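Local atomic coordinates of SmhA (PDB entry 7A27), a protein that is one of the three components of Smh, a tripartite alpha-pore-forming toxin of Serratia marcescens, captured here in its soluble form. Residues 48-53 with 148-153; 52-57 with 278-283; 152-157 with 272-277. All blocks are in the same frame, centred on the assembly; numbering follows the deposited sequence.

Interaction 1 of 3, residues 48-53 with 148-153; sequences PGLTVK and LNVIDA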
# COMPACT_ATOMS: atom_id res chain seq x y z
N PRO A 48 21.89 -19.08 22.41
CA PRO A 48 21.59 -19.96 21.28
C PRO A 48 20.08 -20.04 20.98
O PRO A 48 19.71 -19.93 19.82
CB PRO A 48 22.15 -21.33 21.70
CG PRO A 48 23.16 -21.03 22.79
CD PRO A 48 22.67 -19.77 23.46
N GLY A 49 19.27 -20.19 22.04
CA GLY A 49 17.80 -20.37 21.98
C GLY A 49 17.06 -19.18 21.37
O GLY A 49 16.12 -19.43 20.58
N LEU A 50 17.44 -17.95 21.73
CA LEU A 50 16.80 -16.69 21.26
C LEU A 50 17.39 -16.30 19.89
O LEU A 50 16.63 -15.77 19.07
CB LEU A 50 17.00 -15.57 22.29
CG LEU A 50 16.52 -14.18 21.87
CD1 LEU A 50 15.01 -14.16 21.61
CD2 LEU A 50 16.89 -13.12 22.90
N THR A 51 18.68 -16.53 19.67
CA THR A 51 19.35 -16.24 18.37
C THR A 51 18.56 -16.95 17.25
O THR A 51 18.24 -16.27 16.26
CB THR A 51 20.83 -16.62 18.38
OG1 THR A 51 21.52 -15.83 19.36
CG2 THR A 51 21.51 -16.43 17.04
N VAL A 52 18.21 -18.23 17.43
CA VAL A 52 17.48 -19.03 16.39
C VAL A 52 16.07 -18.47 16.16
O VAL A 52 15.61 -18.57 15.01
CB VAL A 52 17.46 -20.55 16.67
CG1 VAL A 52 18.86 -21.16 16.57
CG2 VAL A 52 16.78 -20.92 17.98
N LYS A 53 15.42 -17.89 17.18
CA LYS A 53 14.02 -17.37 17.08
C LYS A 53 14.02 -16.07 16.27
O LYS A 53 13.07 -15.89 15.46
CB LYS A 53 13.37 -17.18 18.45
CG LYS A 53 13.42 -18.40 19.36
CD LYS A 53 12.31 -18.57 20.38
CE LYS A 53 10.97 -18.85 19.72
NZ LYS A 53 10.05 -19.61 20.60
N LEU A 148 5.93 -11.49 19.32
CA LEU A 148 5.64 -10.52 20.42
C LEU A 148 5.60 -11.25 21.77
O LEU A 148 6.23 -10.75 22.69
CB LEU A 148 4.33 -9.76 20.15
CG LEU A 148 4.48 -8.54 19.25
CD1 LEU A 148 3.11 -8.04 18.80
CD2 LEU A 148 5.25 -7.44 19.96
N ASN A 149 4.93 -12.40 21.85
CA ASN A 149 4.87 -13.24 23.08
C ASN A 149 6.29 -13.66 23.49
O ASN A 149 6.49 -13.93 24.70
CB ASN A 149 3.98 -14.47 22.91
CG ASN A 149 2.54 -14.15 22.61
OD1 ASN A 149 2.05 -13.07 22.93
ND2 ASN A 149 1.83 -15.09 22.00
N VAL A 150 7.22 -13.73 22.54
CA VAL A 150 8.65 -14.11 22.78
C VAL A 150 9.38 -12.91 23.40
O VAL A 150 10.12 -13.12 24.40
CB VAL A 150 9.34 -14.62 21.50
CG1 VAL A 150 10.85 -14.73 21.66
CG2 VAL A 150 8.75 -15.94 21.03
N ILE A 151 9.19 -11.71 22.85
CA ILE A 151 9.81 -10.45 23.37
C ILE A 151 9.26 -10.20 24.78
O ILE A 151 10.05 -9.81 25.67
CB ILE A 151 9.54 -9.24 22.45
CG1 ILE A 151 10.28 -9.39 21.12
CG2 ILE A 151 9.89 -7.93 23.14
CD1 ILE A 151 10.18 -8.20 20.20
N ASP A 152 7.96 -10.41 24.96
CA ASP A 152 7.25 -10.10 26.22
C ASP A 152 7.73 -10.99 27.36
O ASP A 152 8.05 -10.43 28.42
CB ASP A 152 5.73 -10.15 26.06
CG ASP A 152 5.18 -8.98 26.87
OD1 ASP A 152 5.48 -7.83 26.44
OD2 ASP A 152 4.55 -9.22 27.96
N ALA A 153 7.82 -12.30 27.14
CA ALA A 153 8.32 -13.29 28.12
C ALA A 153 9.70 -12.86 28.64
O ALA A 153 9.93 -12.95 29.84
CB ALA A 153 8.36 -14.67 27.50
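Leu50 and Lys53 meet Val150 without any flat group between them: no ring, amide or carboxylate face enters this junction, and the contact is made by the two valine methyls, a leucine methyl and the end of the lysine chain. Val150 divides its two branches between the partners. Its CG1, held anti to the backbone N (chi1 168°), faces the leucine, with Val150 CG1 and Leu50 CD1 4.2 Å apart. The other branch is taken by the lysine: Lys53 CE lies 3.9 Å from Val150 CG2, and Lys53 NZ lies equally close to that methyl. A bend at chi3 (67°) folds the lysine chain, and its last methylene is laid across the valine. The charged end brings no polar bond to the other segment, and no hydrogen bond of any kind links the two. Their backbones stay well separated, the nearest alpha carbons, Lys53 CA and Val150 CA, being 8.5 Å apart. Together the two segments bury 110 Å², a modest amount for a contact at the surface, with Lys53 on its solvent side. The helices involved, 48-96 and 104-155, run in roughly opposite directions here. On the inner side helix 272-299 comes up against both of them: Leu50 and Thr51 pack on Leu273, while Leu148 and Ile151 pack on Gln281, and the start of helix 48-96 thus rests on two helices of the bundle.

Interaction 2 of 3, residues 52-57 with 278-283; sequences VKIKAY and KSVQAQ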
# COMPACT_ATOMS: atom_id res chain seq x y z
N VAL A 52 18.21 -18.23 17.43
CA VAL A 52 17.48 -19.03 16.39
C VAL A 52 16.07 -18.47 16.16
O VAL A 52 15.61 -18.57 15.01
CB VAL A 52 17.46 -20.55 16.67
CG1 VAL A 52 18.86 -21.16 16.57
CG2 VAL A 52 16.78 -20.92 17.98
N LYS A 53 15.42 -17.89 17.18
CA LYS A 53 14.02 -17.37 17.08
C LYS A 53 14.02 -16.07 16.27
O LYS A 53 13.07 -15.89 15.46
CB LYS A 53 13.37 -17.18 18.45
CG LYS A 53 13.42 -18.40 19.36
CD LYS A 53 12.31 -18.57 20.38
CE LYS A 53 10.97 -18.85 19.72
NZ LYS A 53 10.05 -19.61 20.60
N ILE A 54 15.05 -15.23 16.44
CA ILE A 54 15.23 -13.95 15.69
C ILE A 54 15.56 -14.27 14.22
O ILE A 54 14.81 -13.81 13.34
CB ILE A 54 16.30 -13.04 16.32
CG1 ILE A 54 15.94 -12.63 17.75
CG2 ILE A 54 16.55 -11.81 15.45
CD1 ILE A 54 17.08 -12.00 18.53
N LYS A 55 16.63 -15.02 13.96
CA LYS A 55 17.06 -15.42 12.59
C LYS A 55 15.89 -16.05 11.83
O LYS A 55 15.74 -15.75 10.64
CB LYS A 55 18.24 -16.41 12.63
CG LYS A 55 19.59 -15.79 12.96
CD LYS A 55 20.72 -16.82 13.04
CE LYS A 55 22.07 -16.21 13.39
NZ LYS A 55 23.08 -17.25 13.69
N ALA A 56 15.08 -16.91 12.48
CA ALA A 56 13.91 -17.61 11.89
C ALA A 56 12.84 -16.59 11.53
O ALA A 56 12.27 -16.72 10.44
CB ALA A 56 13.36 -18.64 12.84
N TYR A 57 12.55 -15.64 12.42
CA TYR A 57 11.52 -14.59 12.22
C TYR A 57 11.99 -13.64 11.11
O TYR A 57 11.19 -13.33 10.21
CB TYR A 57 11.23 -13.85 13.52
CG TYR A 57 10.15 -12.80 13.47
CD1 TYR A 57 8.86 -13.11 13.05
CD2 TYR A 57 10.38 -11.52 13.95
CE1 TYR A 57 7.85 -12.15 13.06
CE2 TYR A 57 9.38 -10.56 13.98
CZ TYR A 57 8.11 -10.88 13.53
OH TYR A 57 7.14 -9.92 13.57
N LYS A 278 13.84 -6.35 19.23
CA LYS A 278 12.94 -5.16 19.24
C LYS A 278 13.06 -4.40 17.92
O LYS A 278 11.99 -4.00 17.40
CB LYS A 278 13.29 -4.20 20.38
CG LYS A 278 12.94 -4.64 21.79
CD LYS A 278 12.89 -3.43 22.74
CE LYS A 278 11.65 -3.41 23.60
NZ LYS A 278 10.38 -3.53 22.83
N SER A 279 14.29 -4.22 17.43
CA SER A 279 14.60 -3.51 16.16
C SER A 279 13.90 -4.20 14.97
O SER A 279 13.40 -3.46 14.06
CB SER A 279 16.07 -3.45 15.91
OG SER A 279 16.29 -3.04 14.58
N VAL A 280 13.90 -5.54 14.96
CA VAL A 280 13.29 -6.38 13.88
C VAL A 280 11.77 -6.25 13.96
O VAL A 280 11.15 -6.01 12.91
CB VAL A 280 13.70 -7.86 13.99
CG1 VAL A 280 12.89 -8.75 13.06
CG2 VAL A 280 15.18 -8.04 13.70
N GLN A 281 11.22 -6.41 15.17
CA GLN A 281 9.76 -6.38 15.43
C GLN A 281 9.19 -5.01 15.02
O GLN A 281 8.03 -4.99 14.54
CB GLN A 281 9.49 -6.70 16.90
CG GLN A 281 8.05 -6.46 17.32
CD GLN A 281 7.05 -7.15 16.43
OE1 GLN A 281 7.36 -8.14 15.76
NE2 GLN A 281 5.84 -6.60 16.42
N ALA A 282 9.94 -3.92 15.21
CA ALA A 282 9.50 -2.56 14.84
C ALA A 282 9.27 -2.50 13.32
O ALA A 282 8.28 -1.89 12.89
CB ALA A 282 10.52 -1.55 15.30
N GLN A 283 10.17 -3.11 12.55
CA GLN A 283 10.12 -3.17 11.06
C GLN A 283 8.97 -4.09 10.63
O GLN A 283 8.24 -3.72 9.69
CB GLN A 283 11.47 -3.63 10.51
CG GLN A 283 12.62 -2.66 10.75
CD GLN A 283 13.97 -3.26 10.43
OE1 GLN A 283 14.16 -4.49 10.51
NE2 GLN A 283 14.90 -2.40 10.04
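Tyr57 and Gln281 supply the polar link. The phenol OH of Tyr57 donates to Gln281 OE1 at 2.8 Å, meeting the amide oxygen in its carbonyl plane with a C=O...O angle of 155°. The ring and amide planes differ by 20°. A bend at chi2 (53°) turns the glutamine chain and brings its oxygen to the hydroxyl, while Gln281 NE2 makes a weak hydrogen bond to Gln285 OE1; the two bonds together probably favour this orientation of the amide. The segments belong to helices 48-96 and 272-299, which here run in nearly the same direction with axes 10.8 Å apart, a side-by-side parallel pair in the long helical bundle expected of a ClyA-like alpha-pore-forming toxin. Apolar contacts centre on Val280. Its CG1 approaches the tyrosine ring obliquely, 3.8 Å from Tyr57 CD2, and CG2 looks toward the isoleucine, 4.4 Å from Ile54 CG2. All four residues are buried. Beyond the pair the Tyr57 ring stacks with Phe147 of helix 104-155, and Val280 also packs on Tyr231 of the strand 230-237.

Interaction 3 of 3, residues 152-157 with 272-277; sequences DAIEQG and ALLSVA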
# COMPACT_ATOMS: atom_id res chain seq x y z
N ASP A 152 7.96 -10.41 24.96
CA ASP A 152 7.25 -10.10 26.22
C ASP A 152 7.73 -10.99 27.36
O ASP A 152 8.05 -10.43 28.42
CB ASP A 152 5.73 -10.15 26.06
CG ASP A 152 5.18 -8.98 26.87
OD1 ASP A 152 5.48 -7.83 26.44
OD2 ASP A 152 4.55 -9.22 27.96
N ALA A 153 7.82 -12.30 27.14
CA ALA A 153 8.32 -13.29 28.12
C ALA A 153 9.70 -12.86 28.64
O ALA A 153 9.93 -12.95 29.84
CB ALA A 153 8.36 -14.67 27.50
N ILE A 154 10.56 -12.37 27.74
CA ILE A 154 11.94 -11.89 28.07
C ILE A 154 11.84 -10.63 28.93
O ILE A 154 12.51 -10.60 30.00
CB ILE A 154 12.75 -11.65 26.78
CG1 ILE A 154 12.96 -12.95 26.01
CG2 ILE A 154 14.07 -10.93 27.06
CD1 ILE A 154 13.49 -12.75 24.61
N GLU A 155 11.03 -9.65 28.50
CA GLU A 155 10.88 -8.33 29.19
C GLU A 155 10.28 -8.51 30.59
O GLU A 155 10.78 -7.83 31.49
CB GLU A 155 10.05 -7.36 28.35
CG GLU A 155 10.81 -6.72 27.20
CD GLU A 155 10.00 -5.74 26.34
OE1 GLU A 155 8.77 -5.63 26.56
OE2 GLU A 155 10.60 -5.07 25.47
N GLN A 156 9.29 -9.40 30.77
CA GLN A 156 8.60 -9.66 32.07
C GLN A 156 9.57 -10.11 33.16
O GLN A 156 9.13 -10.11 34.32
CB GLN A 156 7.51 -10.74 31.96
CG GLN A 156 6.24 -10.28 31.24
CD GLN A 156 5.39 -9.27 31.98
OE1 GLN A 156 5.70 -8.79 33.07
NE2 GLN A 156 4.27 -8.93 31.36
N GLY A 157 10.81 -10.48 32.82
CA GLY A 157 11.81 -10.97 33.79
C GLY A 157 12.95 -9.99 33.99
O GLY A 157 13.90 -10.38 34.69
N ALA A 272 21.68 -6.99 24.78
CA ALA A 272 22.03 -6.68 23.38
C ALA A 272 21.12 -7.44 22.42
O ALA A 272 20.63 -6.85 21.44
CB ALA A 272 23.47 -7.07 23.17
N LEU A 273 20.88 -8.72 22.71
CA LEU A 273 20.10 -9.60 21.81
C LEU A 273 18.63 -9.18 21.83
O LEU A 273 17.97 -9.29 20.78
CB LEU A 273 20.30 -11.06 22.23
CG LEU A 273 19.91 -12.10 21.18
CD1 LEU A 273 20.53 -11.79 19.83
CD2 LEU A 273 20.33 -13.49 21.62
N LEU A 274 18.12 -8.69 22.97
CA LEU A 274 16.71 -8.20 23.07
C LEU A 274 16.59 -6.94 22.22
O LEU A 274 15.59 -6.82 21.50
CB LEU A 274 16.34 -7.93 24.53
CG LEU A 274 14.98 -7.29 24.76
CD1 LEU A 274 13.84 -8.22 24.33
CD2 LEU A 274 14.82 -6.91 26.23
N SER A 275 17.58 -6.04 22.30
CA SER A 275 17.66 -4.79 21.49
C SER A 275 17.45 -5.14 20.01
O SER A 275 16.64 -4.47 19.34
CB SER A 275 18.98 -4.09 21.71
OG SER A 275 19.20 -3.80 23.09
N VAL A 276 18.13 -6.19 19.53
CA VAL A 276 18.03 -6.67 18.12
C VAL A 276 16.57 -7.10 17.86
O VAL A 276 15.95 -6.55 16.96
CB VAL A 276 19.02 -7.80 17.82
CG1 VAL A 276 18.78 -8.40 16.44
CG2 VAL A 276 20.47 -7.35 17.95
N ALA A 277 16.06 -8.03 18.67
CA ALA A 277 14.68 -8.56 18.57
C ALA A 277 13.67 -7.41 18.43
O ALA A 277 12.78 -7.52 17.57
CB ALA A 277 14.38 -9.44 19.75
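Leu274 holds CG anti to its own amide nitrogen (chi1 174°), which sends the isobutyl group out from its helix toward Ile154 and Glu155. Ile154 answers with its branch methyl: at chi1 -64° it is CG2, rather than the longer ethyl arm, that stands opposite the backbone N and presents itself to the leucine. Ile154 CG2 and Leu274 CD1 come within 3.9 Å, and Leu274 CD2 is only a little farther from the same methyl, at 4.2 Å, so the fork of the leucine receives it. The two side chains pass each other pointing in opposite directions. Glu155 arrives differently, its chain running at about a right angle to the leucine, with Glu155 CG 4.1 Å from Leu274 CD2. Beyond CG the glutamate is extended, and its carboxylate is carried past the apolar patch to Lys278, with which OE2 forms a salt bridge one turn farther along helix 272-299. The aliphatic part of Glu155 thus serves the packing while its charge is answered next door. No hydrogen bond crosses between the segments themselves, which bury 134 Å² in all. Around the leucine, Leu158 adds a further apolar neighbour, and the ethyl arm of Ile154 rests on Leu50 of helix 48-96. The C-terminal part of helix 104-155 is in this way packed against the first turns of helix 272-299, running in roughly the opposite direction: an antiparallel helix pairing at one end of an elongated bundle, consistent with the largely helical architecture of ClyA-like toxins.

How the interactions relate
From the N terminus, helix 48-96 rises and helix 104-155 returns, and interaction 1 closes this almost wholly helical hairpin of 94 residues. Interaction 2 starts from the same stretch, sharing Val52 and Lys53, but reaches across 220 residues to helix 272-299. Nested within that long loop, interaction 3 begins where interaction 1 ends and spans 114 residues, among them helix 160-188 and the two-stranded sheet; interactions 1 and 3, one after the other, thus cover nearly the same span as interaction 2. The result is a triangle of three helices, each packed on the other two, with contact centres 7 to 11 Å apart. Interactions 1 and 2 touch directly, and Ile151 and Ile54 both reach Ala277 of interaction 3.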